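Long-range contacts in cellulosomal scaffoldin (Bacteroides cellulosolvens, PDB 2XBT), which forms the family 3b carbohydrate-binding module of a cellulosomal scaffoldin and probably binds cellulose: residues I47-T52 against K87-K92; I26-K31 against G115-A120; L59-D64 against A71-N76; L12-N17 against S132-M137. All blocks are in the same frame, centred on the assembly; numbering follows the deposited sequence.

Contact 1: I47-T52 against K87-K92; sequences IRYFYT and KYIEIK. With NO3 (nitrate ion), chain B.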
loop_
_atom_site.group_PDB
_atom_site.type_symbol
_atom_site.label_atom_id
_atom_site.label_comp_id
_atom_site.label_asym_id
_atom_site.label_seq_id
_atom_site.Cartn_x
_atom_site.Cartn_y
_atom_site.Cartn_z
ATOM N N ILE A 47 2.330 -2.013 -4.807
ATOM C CA ILE A 47 1.882 -0.867 -4.037
ATOM C C ILE A 47 3.091 -0.275 -3.350
ATOM O O ILE A 47 3.926 -1.016 -2.838
ATOM C CB ILE A 47 0.857 -1.297 -3.004
ATOM C CG1 ILE A 47 -0.364 -1.864 -3.722
ATOM C CG2 ILE A 47 0.438 -0.099 -2.123
ATOM C CD1 ILE A 47 -1.351 -2.559 -2.794
ATOM N N ARG A 48 3.209 1.051 -3.356
ATOM C CA ARG A 48 4.342 1.671 -2.668
ATOM C C ARG A 48 3.860 2.628 -1.606
ATOM O O ARG A 48 2.996 3.472 -1.852
ATOM C CB ARG A 48 5.256 2.414 -3.644
ATOM C CG ARG A 48 5.889 1.501 -4.683
ATOM C CD ARG A 48 6.763 2.287 -5.657
ATOM N NE ARG A 48 7.524 1.367 -6.489
ATOM C CZ ARG A 48 8.540 1.699 -7.277
ATOM N NH1 ARG A 48 8.958 2.954 -7.356
ATOM N NH2 ARG A 48 9.151 0.759 -7.983
ATOM N N TYR A 49 4.441 2.480 -0.421
ATOM C CA TYR A 49 4.178 3.337 0.716
ATOM C C TYR A 49 5.507 4.008 0.986
ATOM O O TYR A 49 6.495 3.335 1.258
ATOM C CB TYR A 49 3.793 2.487 1.924
ATOM C CG TYR A 49 3.370 3.274 3.147
ATOM C CD1 TYR A 49 2.022 3.480 3.434
ATOM C CD2 TYR A 49 4.316 3.790 4.030
ATOM C CE1 TYR A 49 1.626 4.188 4.566
ATOM C CE2 TYR A 49 3.932 4.503 5.165
ATOM C CZ TYR A 49 2.587 4.698 5.426
ATOM O OH TYR A 49 2.170 5.391 6.550
ATOM N N PHE A 50 5.518 5.332 0.887
ATOM C CA PHE A 50 6.760 6.102 0.922
ATOM C C PHE A 50 6.994 6.651 2.314
ATOM O O PHE A 50 6.057 7.110 2.970
ATOM C CB PHE A 50 6.688 7.249 -0.064
ATOM C CG PHE A 50 6.404 6.799 -1.477
ATOM C CD1 PHE A 50 7.446 6.418 -2.306
ATOM C CD2 PHE A 50 5.109 6.771 -1.958
ATOM C CE1 PHE A 50 7.202 6.001 -3.613
ATOM C CE2 PHE A 50 4.843 6.343 -3.273
ATOM C CZ PHE A 50 5.905 5.967 -4.091
ATOM N N TYR A 51 8.244 6.600 2.755
ATOM C CA TYR A 51 8.555 6.954 4.136
ATOM C C TYR A 51 9.992 7.433 4.283
ATOM O O TYR A 51 10.790 7.356 3.356
ATOM C CB TYR A 51 8.322 5.757 5.072
ATOM C CG TYR A 51 9.340 4.640 4.898
ATOM C CD1 TYR A 51 10.430 4.537 5.742
ATOM C CD2 TYR A 51 9.203 3.688 3.879
ATOM C CE1 TYR A 51 11.365 3.516 5.590
ATOM C CE2 TYR A 51 10.134 2.666 3.717
ATOM C CZ TYR A 51 11.208 2.590 4.578
ATOM O OH TYR A 51 12.139 1.590 4.437
ATOM N N THR A 52 10.314 7.906 5.478
ATOM C CA THR A 52 11.627 8.459 5.750
ATOM C C THR A 52 12.304 7.596 6.781
ATOM O O THR A 52 11.731 7.293 7.833
ATOM C CB THR A 52 11.536 9.880 6.317
ATOM O OG1 THR A 52 11.035 10.765 5.315
ATOM C CG2 THR A 52 12.917 10.354 6.786
ATOM N N LYS A 87 12.781 6.545 1.289
ATOM C CA LYS A 87 12.575 5.126 1.066
ATOM C C LYS A 87 11.138 4.850 0.650
ATOM O O LYS A 87 10.270 5.717 0.748
ATOM C CB LYS A 87 12.838 4.323 2.345
ATOM C CG LYS A 87 14.168 4.603 3.062
ATOM C CD LYS A 87 15.281 3.665 2.628
ATOM C CE LYS A 87 16.528 3.886 3.480
ATOM N NZ LYS A 87 17.723 3.140 2.982
ATOM N N TYR A 88 10.896 3.627 0.190
ATOM C CA TYR A 88 9.533 3.134 0.049
ATOM C C TYR A 88 9.461 1.647 0.335
ATOM O O TYR A 88 10.417 0.909 0.093
ATOM C CB TYR A 88 8.942 3.432 -1.323
ATOM C CG TYR A 88 9.684 2.819 -2.475
ATOM C CD1 TYR A 88 9.258 1.609 -3.044
ATOM C CD2 TYR A 88 10.812 3.428 -2.994
ATOM C CE1 TYR A 88 9.955 1.036 -4.122
ATOM C CE2 TYR A 88 11.501 2.877 -4.056
ATOM C CZ TYR A 88 11.070 1.678 -4.614
ATOM O OH TYR A 88 11.768 1.135 -5.661
ATOM N N ILE A 89 8.338 1.231 0.901
ATOM C CA ILE A 89 8.012 -0.178 0.993
ATOM C C ILE A 89 7.318 -0.498 -0.327
ATOM O O ILE A 89 6.437 0.255 -0.754
ATOM C CB ILE A 89 6.996 -0.438 2.101
ATOM C CG1 ILE A 89 7.472 0.183 3.415
ATOM C CG2 ILE A 89 6.753 -1.945 2.265
ATOM C CD1 ILE A 89 6.361 0.461 4.363
ATOM N N GLU A 90 7.689 -1.613 -0.942
ATOM C CA GLU A 90 6.963 -2.099 -2.111
ATOM C C GLU A 90 6.310 -3.417 -1.787
ATOM O O GLU A 90 6.991 -4.398 -1.478
ATOM C CB GLU A 90 7.878 -2.274 -3.324
ATOM C CG GLU A 90 7.120 -2.756 -4.563
ATOM C CD GLU A 90 7.940 -2.617 -5.833
ATOM O OE1 GLU A 90 8.693 -3.555 -6.157
ATOM O OE2 GLU A 90 7.834 -1.568 -6.500
ATOM N N ILE A 91 4.987 -3.427 -1.879
ATOM C CA ILE A 91 4.208 -4.627 -1.621
ATOM C C ILE A 91 3.816 -5.263 -2.948
ATOM O O ILE A 91 3.291 -4.596 -3.843
ATOM C CB ILE A 91 2.977 -4.283 -0.771
ATOM C CG1 ILE A 91 3.421 -3.735 0.589
ATOM C CG2 ILE A 91 2.070 -5.500 -0.582
ATOM C CD1 ILE A 91 2.296 -3.141 1.386
ATOM N N LYS A 92 4.094 -6.556 -3.083
ATOM C CA LYS A 92 3.778 -7.261 -4.311
ATOM C C LYS A 92 2.786 -8.350 -3.983
ATOM O O LYS A 92 2.942 -9.045 -2.990
ATOM C CB LYS A 92 5.029 -7.900 -4.905
ATOM C CG LYS A 92 5.923 -6.968 -5.701
ATOM C CD LYS A 92 6.957 -7.791 -6.463
ATOM C CE LYS A 92 7.833 -6.927 -7.361
ATOM N NZ LYS A 92 7.027 -6.241 -8.405
HETATM N N NO3 B . 11.131 2.322 -10.242
HETATM O O1 NO3 B . 10.590 1.754 -11.400
HETATM O O2 NO3 B . 11.937 1.546 -9.396
HETATM O O3 NO3 B . 10.863 3.664 -9.940
#
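A chi1 of 61° places CG of Tyr88 between its backbone N and carbonyl carbon, which brings the ring against Arg48, while Arg48, with CG beside its own N and the chain extended as far as NE, passes over that ring. The two belong to an antiparallel strand pair in one sheet of the CBM3 beta-sandwich, in which Arg48 faces Glu90 and Phe50 faces Tyr88 at non-hydrogen-bonded positions. The guanidinium plane is tilted by 21° from that of the Tyr88 ring, and Arg48 NE comes 3.4 Å from Tyr88 CE1, which lies over one guanidinium face. At the guanidinium edge, Glu90 OE2 takes a side-on salt bridge from two nitrogens: Arg48 NE at 3.0 Å on its anti side and Arg48 NH2 at 3.1 Å on its syn side. The ring over its face and the two-nitrogen salt bridge at its edge together hold the guanidinium in this orientation. A nitrate, probably from the crystallisation liquor, is held weakly by Arg48 NH1 and NH2, and Tyr149 adds a cation-pi contact.

The sandwich interior receives Ile47, Tyr49, Ile89 and Ile91. Tyr49 and Ile89 lie alongside each other, Tyr49 CD2 3.9 Å from Ile89 CD1, and share two main-chain bonds, one running from Ile89 N to Tyr49 O at 2.8 Å. On this same surface Tyr51 turns its ring across to Lys87. Lys87 CB sits over one face of that ring, 3.6 Å from its centroid, and Ile89 N lies at the ring edge.

Contact 2: I26-K31 against G115-A120; sequences IYMNMK and GRVAKA. Unlike the reference sequence in segment 26-31: Tyr27 (reference Cys).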
loop_
_atom_site.group_PDB
_atom_site.type_symbol
_atom_site.label_atom_id
_atom_site.label_comp_id
_atom_site.label_asym_id
_atom_site.label_seq_id
_atom_site.Cartn_x
_atom_site.Cartn_y
_atom_site.Cartn_z
ATOM N N ILE A 26 4.041 0.961 11.705
ATOM C CA ILE A 26 3.219 1.520 10.650
ATOM C C ILE A 26 2.088 0.553 10.336
ATOM O O ILE A 26 2.348 -0.628 10.101
ATOM C CB ILE A 26 4.029 1.740 9.351
ATOM C CG1 ILE A 26 5.277 2.592 9.626
ATOM C CG2 ILE A 26 3.159 2.383 8.301
ATOM C CD1 ILE A 26 6.142 2.814 8.377
ATOM N N TYR A 27 0.851 1.050 10.320
ATOM C CA TYR A 27 -0.299 0.234 9.924
ATOM C C TYR A 27 -0.745 0.568 8.513
ATOM O O TYR A 27 -0.913 1.746 8.176
ATOM C CB TYR A 27 -1.474 0.438 10.865
ATOM C CG TYR A 27 -1.192 -0.010 12.267
ATOM C CD1 TYR A 27 -1.598 -1.262 12.712
ATOM C CD2 TYR A 27 -0.509 0.816 13.144
ATOM C CE1 TYR A 27 -1.328 -1.678 14.005
ATOM C CE2 TYR A 27 -0.242 0.417 14.438
ATOM C CZ TYR A 27 -0.646 -0.830 14.861
ATOM O OH TYR A 27 -0.375 -1.224 16.147
ATOM N N MET A 28 -0.954 -0.467 7.706
ATOM C CA MET A 28 -1.428 -0.310 6.340
ATOM C C MET A 28 -2.556 -1.286 6.073
ATOM O O MET A 28 -2.310 -2.469 5.890
ATOM C CB MET A 28 -0.313 -0.637 5.346
ATOM C CG MET A 28 0.750 0.422 5.183
ATOM S SD MET A 28 2.223 -0.356 4.469
ATOM C CE MET A 28 2.681 -1.357 5.862
ATOM N N ASN A 29 -3.783 -0.792 6.032
ATOM C CA ASN A 29 -4.907 -1.633 5.673
ATOM C C ASN A 29 -5.489 -1.097 4.393
ATOM O O ASN A 29 -5.910 0.061 4.324
ATOM C CB ASN A 29 -5.968 -1.613 6.757
ATOM C CG ASN A 29 -5.429 -2.017 8.101
ATOM O OD1 ASN A 29 -4.759 -3.041 8.238
ATOM N ND2 ASN A 29 -5.720 -1.208 9.113
ATOM N N MET A 30 -5.515 -1.938 3.371
ATOM C CA MET A 30 -5.861 -1.464 2.046
ATOM C C MET A 30 -6.891 -2.339 1.378
ATOM O O MET A 30 -6.884 -3.556 1.544
ATOM C CB MET A 30 -4.614 -1.381 1.194
ATOM C CG MET A 30 -3.720 -0.250 1.681
ATOM S SD MET A 30 -2.079 -0.284 1.005
ATOM C CE MET A 30 -1.448 -1.854 1.563
ATOM N N LYS A 31 -7.779 -1.702 0.634
ATOM C CA LYS A 31 -8.698 -2.417 -0.225
ATOM C C LYS A 31 -8.491 -1.890 -1.611
ATOM O O LYS A 31 -8.706 -0.706 -1.870
ATOM C CB LYS A 31 -10.146 -2.120 0.152
ATOM C CG LYS A 31 -10.776 -3.075 1.113
ATOM C CD LYS A 31 -12.298 -2.956 1.014
ATOM C CE LYS A 31 -13.012 -3.689 2.137
ATOM N NZ LYS A 31 -14.501 -3.560 1.997
ATOM N N GLY A 115 -1.266 -5.069 6.512
ATOM C CA GLY A 115 0.132 -5.288 6.799
ATOM C C GLY A 115 0.604 -4.304 7.851
ATOM O O GLY A 115 -0.036 -3.276 8.093
ATOM N N ARG A 116 1.730 -4.622 8.467
ATOM C CA ARG A 116 2.337 -3.717 9.426
ATOM C C ARG A 116 3.817 -3.666 9.158
ATOM O O ARG A 116 4.408 -4.646 8.700
ATOM C CB ARG A 116 2.109 -4.205 10.850
ATOM C CG ARG A 116 0.707 -3.979 11.367
ATOM C CD ARG A 116 0.517 -4.722 12.674
ATOM N NE ARG A 116 0.658 -6.165 12.492
ATOM C CZ ARG A 116 1.562 -6.916 13.108
ATOM N NH1 ARG A 116 2.419 -6.368 13.960
ATOM N NH2 ARG A 116 1.600 -8.216 12.879
ATOM N N VAL A 117 4.419 -2.520 9.447
ATOM C CA VAL A 117 5.868 -2.409 9.398
ATOM C C VAL A 117 6.404 -1.951 10.760
ATOM O O VAL A 117 5.920 -0.972 11.345
ATOM C CB VAL A 117 6.330 -1.476 8.286
ATOM C CG1 VAL A 117 7.834 -1.266 8.363
ATOM C CG2 VAL A 117 5.943 -2.070 6.933
ATOM N N ALA A 118 7.385 -2.688 11.264
ATOM C CA ALA A 118 7.975 -2.410 12.571
ATOM C C ALA A 118 9.493 -2.602 12.550
ATOM O O ALA A 118 10.031 -3.272 11.672
ATOM C CB ALA A 118 7.348 -3.293 13.633
ATOM N N LYS A 119 10.179 -2.000 13.516
ATOM C CA LYS A 119 11.609 -2.230 13.680
ATOM C C LYS A 119 11.770 -3.434 14.588
ATOM O O LYS A 119 10.793 -3.908 15.158
ATOM C CB LYS A 119 12.271 -1.010 14.309
ATOM C CG LYS A 119 11.880 0.289 13.651
ATOM C CD LYS A 119 12.661 1.451 14.217
ATOM C CE LYS A 119 12.030 2.767 13.806
ATOM N NZ LYS A 119 12.632 3.910 14.539
ATOM N N ALA A 120 12.985 -3.944 14.737
ATOM C CA ALA A 120 13.177 -5.082 15.637
ATOM C C ALA A 120 13.520 -4.648 17.065
ATOM O O ALA A 120 13.269 -5.380 18.024
ATOM C CB ALA A 120 14.240 -6.024 15.097
HETATM O O HOH W 1 -2.618 -3.277 9.665
#
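Gly115 O is gripped twice, by Met28 N at 3.0 Å and by a water that donates to it at 3.0 Å. The same water donates to Asn29 OD1 at 2.6 Å and thereby links the Asn29 side chain to the neighbouring strand. Met28 O in turn accepts from Gly115 N, and Ile26 and Val117 form a second hydrogen-bonded pair, in which Ile26 N donates to Val117 O over 2.7 Å. Between these lies the non-hydrogen-bonded pair of Tyr27 and Arg116, which completes a regular antiparallel register. Here the side chains run alongside each other in the same direction, with Tyr27 CE1 3.8 Å from Arg116 CD and the ring and guanidinium planes 43° apart. Their polar ends find partners nearby: Arg116 NE makes a salt bridge to Asp64, while Arg116 NH1 and Tyr27 OH both bond to the side chain of Gln25.

The other surface is apolar. Met28 bends at its last torsion (chi3 -69°), which swings CE close by the Gly115 backbone and across to Val117 CG2 at 3.5 Å. Strand 22-34 has strand 10-15 as a further neighbour, strand 110-119 has strand 59-66, and Ile26 and Met28 pack on Tyr49 of strand 45-51 in the facing sheet.

Contact 3: L59-D64 against A71-N76; sequences LTYYSD and ASATFN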
loop_
_atom_site.group_PDB
_atom_site.type_symbol
_atom_site.label_atom_id
_atom_site.label_comp_id
_atom_site.label_asym_id
_atom_site.label_seq_id
_atom_site.Cartn_x
_atom_site.Cartn_y
_atom_site.Cartn_z
ATOM N N LEU A 59 13.881 -2.896 9.162
ATOM C CA LEU A 59 12.436 -2.989 9.254
ATOM C C LEU A 59 11.933 -4.362 8.826
ATOM O O LEU A 59 12.575 -5.049 8.032
ATOM C CB LEU A 59 11.780 -1.911 8.403
ATOM C CG LEU A 59 12.177 -0.468 8.710
ATOM C CD1 LEU A 59 11.557 0.478 7.687
ATOM C CD2 LEU A 59 11.754 -0.097 10.129
ATOM N N THR A 60 10.782 -4.751 9.363
ATOM C CA THR A 60 10.155 -6.006 8.993
ATOM C C THR A 60 8.717 -5.756 8.585
ATOM O O THR A 60 7.995 -5.013 9.250
ATOM C CB THR A 60 10.162 -6.998 10.158
ATOM O OG1 THR A 60 11.516 -7.294 10.515
ATOM C CG2 THR A 60 9.444 -8.289 9.767
ATOM N N TYR A 61 8.310 -6.369 7.480
ATOM C CA TYR A 61 6.921 -6.290 7.049
ATOM C C TYR A 61 6.169 -7.522 7.525
ATOM O O TYR A 61 6.629 -8.647 7.329
ATOM C CB TYR A 61 6.829 -6.186 5.526
ATOM C CG TYR A 61 5.404 -6.112 5.020
ATOM C CD1 TYR A 61 4.707 -4.914 5.029
ATOM C CD2 TYR A 61 4.755 -7.247 4.534
ATOM C CE1 TYR A 61 3.393 -4.841 4.564
ATOM C CE2 TYR A 61 3.443 -7.183 4.060
ATOM C CZ TYR A 61 2.773 -5.981 4.074
ATOM O OH TYR A 61 1.480 -5.905 3.618
ATOM N N TYR A 62 5.027 -7.292 8.160
ATOM C CA TYR A 62 4.169 -8.353 8.671
ATOM C C TYR A 62 2.887 -8.438 7.855
ATOM O O TYR A 62 2.077 -7.507 7.854
ATOM C CB TYR A 62 3.838 -8.102 10.142
ATOM C CG TYR A 62 5.060 -8.202 11.030
ATOM C CD1 TYR A 62 5.556 -9.441 11.422
ATOM C CD2 TYR A 62 5.724 -7.060 11.459
ATOM C CE1 TYR A 62 6.682 -9.542 12.227
ATOM C CE2 TYR A 62 6.848 -7.147 12.264
ATOM C CZ TYR A 62 7.323 -8.390 12.645
ATOM O OH TYR A 62 8.440 -8.470 13.440
ATOM N N SER A 63 2.709 -9.550 7.151
ATOM C CA SER A 63 1.485 -9.747 6.378
ATOM C C SER A 63 0.415 -10.420 7.233
ATOM O O SER A 63 0.417 -11.640 7.402
ATOM C CB SER A 63 1.770 -10.555 5.110
ATOM O OG SER A 63 0.651 -10.547 4.241
ATOM N N ASP A 64 -0.495 -9.617 7.771
ATOM C CA ASP A 64 -1.525 -10.105 8.683
ATOM C C ASP A 64 -2.675 -10.767 7.934
ATOM O O ASP A 64 -3.147 -11.837 8.321
ATOM C CB ASP A 64 -2.093 -8.959 9.519
ATOM C CG ASP A 64 -1.067 -8.357 10.479
ATOM O OD1 ASP A 64 -0.139 -9.069 10.925
ATOM O OD2 ASP A 64 -1.196 -7.155 10.781
ATOM N N ALA A 71 0.875 -11.594 -0.030
ATOM C CA ALA A 71 1.639 -10.371 -0.237
ATOM C C ALA A 71 3.024 -10.510 0.364
ATOM O O ALA A 71 3.198 -11.182 1.380
ATOM C CB ALA A 71 0.918 -9.208 0.414
ATOM N N SER A 72 4.007 -9.860 -0.254
ATOM C CA SER A 72 5.352 -9.793 0.316
ATOM C C SER A 72 5.881 -8.384 0.101
ATOM O O SER A 72 5.343 -7.635 -0.703
ATOM C CB SER A 72 6.278 -10.811 -0.336
ATOM O OG SER A 72 6.443 -10.550 -1.708
ATOM N N ALA A 73 6.932 -8.013 0.817
ATOM C CA ALA A 73 7.377 -6.628 0.781
ATOM C C ALA A 73 8.886 -6.524 0.735
ATOM O O ALA A 73 9.606 -7.383 1.257
ATOM C CB ALA A 73 6.842 -5.871 1.982
ATOM N N THR A 74 9.359 -5.461 0.101
ATOM C CA THR A 74 10.763 -5.104 0.126
ATOM C C THR A 74 10.876 -3.644 0.541
ATOM O O THR A 74 9.937 -2.877 0.386
ATOM C CB THR A 74 11.414 -5.288 -1.260
ATOM O OG1 THR A 74 10.744 -4.462 -2.216
ATOM C CG2 THR A 74 11.309 -6.752 -1.710
ATOM N N PHE A 75 12.028 -3.270 1.088
ATOM C CA PHE A 75 12.275 -1.894 1.457
ATOM C C PHE A 75 13.378 -1.381 0.549
ATOM O O PHE A 75 14.385 -2.066 0.330
ATOM C CB PHE A 75 12.676 -1.822 2.928
ATOM C CG PHE A 75 11.641 -2.403 3.851
ATOM C CD1 PHE A 75 10.627 -1.610 4.355
ATOM C CD2 PHE A 75 11.663 -3.748 4.187
ATOM C CE1 PHE A 75 9.653 -2.137 5.198
ATOM C CE2 PHE A 75 10.691 -4.284 5.030
ATOM C CZ PHE A 75 9.688 -3.476 5.533
ATOM N N ASN A 76 13.177 -0.176 0.025
ATOM C CA ASN A 76 13.940 0.318 -1.106
ATOM C C ASN A 76 14.300 1.781 -0.960
ATOM O O ASN A 76 13.536 2.553 -0.392
ATOM C CB ASN A 76 13.100 0.195 -2.373
ATOM C CG ASN A 76 12.562 -1.200 -2.574
ATOM O OD1 ASN A 76 13.202 -2.028 -3.212
ATOM N ND2 ASN A 76 11.394 -1.478 -1.998
HETATM O O HOH W 2 0.460 -12.772 2.777
#
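The Phe75 ring carries Leu59 CB over one face, 4.0 Å from its centroid and close to the ring normal, and turns its edge to the backbone of the opposing strand, where Tyr61 N lies in the ring plane 3.7 Å from Phe75 CZ. The Tyr61 ring is covered on one face by Ala73 CB, which stands 3.4 Å from Tyr61 CG, nearer the rim than the ring centre. Both are CH-pi contacts, the first with the phenyl ring from 71-76, the second with the ring from 59-64.

Torsions explain the exchange. Phe75 sets CG beside its backbone N (chi1 -58°), which brings one ring face against Leu59 CB and the CZ edge toward Tyr61. Tyr61 has CG opposite its own N (chi1 180°), laying one face of the ring against the methyl group of Ala73, while its CB touches Phe75 CZ at 3.9 Å. The phenyl group also rests on Val117, Ile89 and Tyr51. A serine in place of Phe75 would probably open a gap next to Leu59 and Tyr61 CB and leave the Leu59 side chain without the ring face it packs on.

At the solvent end the packing gives way to water. One molecule lies 2.7 Å from Ser63 OG and accepts from Ala71 N at 3.1 Å, linking the strands where Ser63 and Ala71 themselves are only loosely in touch.

The strand axes come no closer than 7.4 Å, too far for main-chain pairing: each strand bonds to a different sheet, 59-64 to strand 110-119 and 71-76 to strand 85-93. Successive strands joined by a short link and facing each other through side chains form a beta-arch, here at the border of the CBM3 beta-sandwich.

Contact 4: L12-N17 against S132-M137; sequences LLFSNN and SYPGSM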
loop_
_atom_site.group_PDB
_atom_site.type_symbol
_atom_site.label_atom_id
_atom_site.label_comp_id
_atom_site.label_asym_id
_atom_site.label_seq_id
_atom_site.Cartn_x
_atom_site.Cartn_y
_atom_site.Cartn_z
ATOM N N LEU A 12 -7.962 2.614 -4.757
ATOM C CA LEU A 12 -7.425 2.168 -3.478
ATOM C C LEU A 12 -8.120 2.870 -2.331
ATOM O O LEU A 12 -8.227 4.094 -2.327
ATOM C CB LEU A 12 -5.922 2.451 -3.396
ATOM C CG LEU A 12 -5.168 1.899 -2.187
ATOM C CD1 LEU A 12 -5.197 0.386 -2.209
ATOM C CD2 LEU A 12 -3.725 2.397 -2.156
ATOM N N LEU A 13 -8.592 2.083 -1.370
ATOM C CA LEU A 13 -9.072 2.603 -0.102
ATOM C C LEU A 13 -8.007 2.291 0.941
ATOM O O LEU A 13 -7.315 1.279 0.848
ATOM C CB LEU A 13 -10.415 1.975 0.281
ATOM C CG LEU A 13 -11.578 2.223 -0.694
ATOM C CD1 LEU A 13 -12.800 1.397 -0.306
ATOM C CD2 LEU A 13 -11.935 3.703 -0.746
ATOM N N PHE A 14 -7.856 3.169 1.926
ATOM C CA PHE A 14 -6.766 3.023 2.869
ATOM C C PHE A 14 -7.261 3.313 4.283
ATOM O O PHE A 14 -8.093 4.202 4.488
ATOM C CB PHE A 14 -5.637 4.010 2.525
ATOM C CG PHE A 14 -4.433 3.899 3.422
ATOM C CD1 PHE A 14 -3.370 3.080 3.075
ATOM C CD2 PHE A 14 -4.370 4.614 4.608
ATOM C CE1 PHE A 14 -2.271 2.970 3.890
ATOM C CE2 PHE A 14 -3.280 4.509 5.439
ATOM C CZ PHE A 14 -2.226 3.683 5.089
ATOM N N SER A 15 -6.758 2.557 5.246
ATOM C CA SER A 15 -6.888 2.938 6.651
ATOM C C SER A 15 -5.690 2.452 7.429
ATOM O O SER A 15 -4.949 1.596 6.967
ATOM C CB SER A 15 -8.164 2.374 7.271
ATOM O OG SER A 15 -7.929 1.089 7.797
ATOM N N ASN A 16 -5.494 2.997 8.624
ATOM C CA ASN A 16 -4.347 2.624 9.441
ATOM C C ASN A 16 -4.761 2.396 10.898
ATOM O O ASN A 16 -3.944 2.498 11.806
ATOM C CB ASN A 16 -3.226 3.672 9.345
ATOM C CG ASN A 16 -3.704 5.074 9.651
ATOM O OD1 ASN A 16 -4.793 5.270 10.200
ATOM N ND2 ASN A 16 -2.893 6.068 9.295
ATOM N N ASN A 17 -6.031 2.066 11.100
ATOM C CA ASN A 17 -6.532 1.794 12.435
ATOM C C ASN A 17 -6.504 3.045 13.306
ATOM O O ASN A 17 -6.378 2.956 14.528
ATOM C CB ASN A 17 -5.708 0.683 13.091
ATOM C CG ASN A 17 -5.887 -0.662 12.404
ATOM O OD1 ASN A 17 -6.838 -0.860 11.642
ATOM N ND2 ASN A 17 -4.977 -1.599 12.680
ATOM N N SER A 132 3.724 8.963 2.974
ATOM C CA SER A 132 2.474 8.233 2.775
ATOM C C SER A 132 1.561 8.228 3.999
ATOM O O SER A 132 0.402 7.814 3.915
ATOM C CB SER A 132 2.750 6.803 2.291
ATOM O OG SER A 132 3.260 6.802 0.957
ATOM N N TYR A 133 2.069 8.684 5.143
ATOM C CA TYR A 133 1.212 8.705 6.338
ATOM C C TYR A 133 0.172 9.817 6.228
ATOM O O TYR A 133 0.524 10.998 6.126
ATOM C CB TYR A 133 2.026 8.890 7.617
ATOM C CG TYR A 133 1.155 9.013 8.861
ATOM C CD1 TYR A 133 0.444 7.919 9.349
ATOM C CD2 TYR A 133 1.037 10.227 9.534
ATOM C CE1 TYR A 133 -0.372 8.035 10.503
ATOM C CE2 TYR A 133 0.237 10.355 10.675
ATOM C CZ TYR A 133 -0.463 9.263 11.152
ATOM O OH TYR A 133 -1.252 9.397 12.280
ATOM N N PRO A 134 -1.110 9.454 6.270
ATOM C CA PRO A 134 -2.166 10.437 6.005
ATOM C C PRO A 134 -2.792 11.030 7.262
ATOM O O PRO A 134 -3.786 11.765 7.156
ATOM C CB PRO A 134 -3.222 9.597 5.296
ATOM C CG PRO A 134 -3.098 8.232 5.976
ATOM C CD PRO A 134 -1.670 8.107 6.502
ATOM N N GLY A 135 -2.238 10.727 8.425
ATOM C CA GLY A 135 -2.892 11.098 9.665
ATOM C C GLY A 135 -3.737 9.918 10.096
ATOM O O GLY A 135 -3.658 8.849 9.481
ATOM N N SER A 136 -4.531 10.096 11.151
ATOM C CA SER A 136 -5.361 9.014 11.672
ATOM C C SER A 136 -6.500 8.700 10.722
ATOM O O SER A 136 -7.307 9.572 10.405
ATOM C CB SER A 136 -5.932 9.383 13.041
ATOM O OG SER A 136 -4.887 9.642 13.959
ATOM N N MET A 137 -6.566 7.454 10.266
ATOM C CA MET A 137 -7.677 6.997 9.433
ATOM C C MET A 137 -8.169 5.662 9.968
ATOM O O MET A 137 -7.618 4.609 9.651
ATOM C CB MET A 137 -7.264 6.835 7.966
ATOM C CG MET A 137 -6.970 8.121 7.230
ATOM S SD MET A 137 -6.652 7.841 5.471
ATOM C CE MET A 137 -8.247 7.288 4.923
#
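Asn16, facing the loop 132-137, has CB against Tyr27 O of the adjoining strand, and chi1 of 53° turns CG toward the loop backbone, 3.8 Å from Met137 N. At the tip both amide atoms are used. OD1 accepts from Met137 N at 2.8 Å, and ND2 donates to Gly135 O at 2.9 Å in an almost straight bond (170°), with the oxygen in the plane of the amide. ND2 also comes 3.4 Å from Tyr133 CE1. A third bond, from Asn16 N to Met137 O at 2.9 Å, completes the grip, so the buried side chain pairs with the loop much as a peptide group would. With an alanine here, Gly135 O and Met137 N would probably lose their mates and the loop would be freer to shift.

Beside the amide, the Phe14 ring meets Pro134 CG with its CE2 atom at 3.8 Å and turns its edge to Met137 SD, 4.0 Å from Phe14 CD2, a Met-aromatic contact. The C-terminal end of strand 10-15, bonded along strand 22-34, and the residues just after it are thus met by the loop between strands 125-126 and 147-150, and Phe14 reaches Met30 and Tyr49 in the sandwich interior.

In the fold
Contacts 1 and 2 are the buried ones, each a main-chain pairing within one of the two facing sheets; they meet in the core, where Tyr49 packs on Ile26 and Met28, and Ile89 on Val117. Both add ionic chemistry on the surface turned from the core. Contact 3 lies nearer solvent and joins the borders of those sheets through rings, methyl groups and a water; its strands are bonded to 85-93 of contact 1 and 110-119 of contact 2. Contact 4, partly buried, joins a strand end to a loop mostly through a side-chain amide, with a single main-chain bond. It is about 17 Å from contact 3, centre to centre, yet its Ser132 bonds to Phe50 of contact 1.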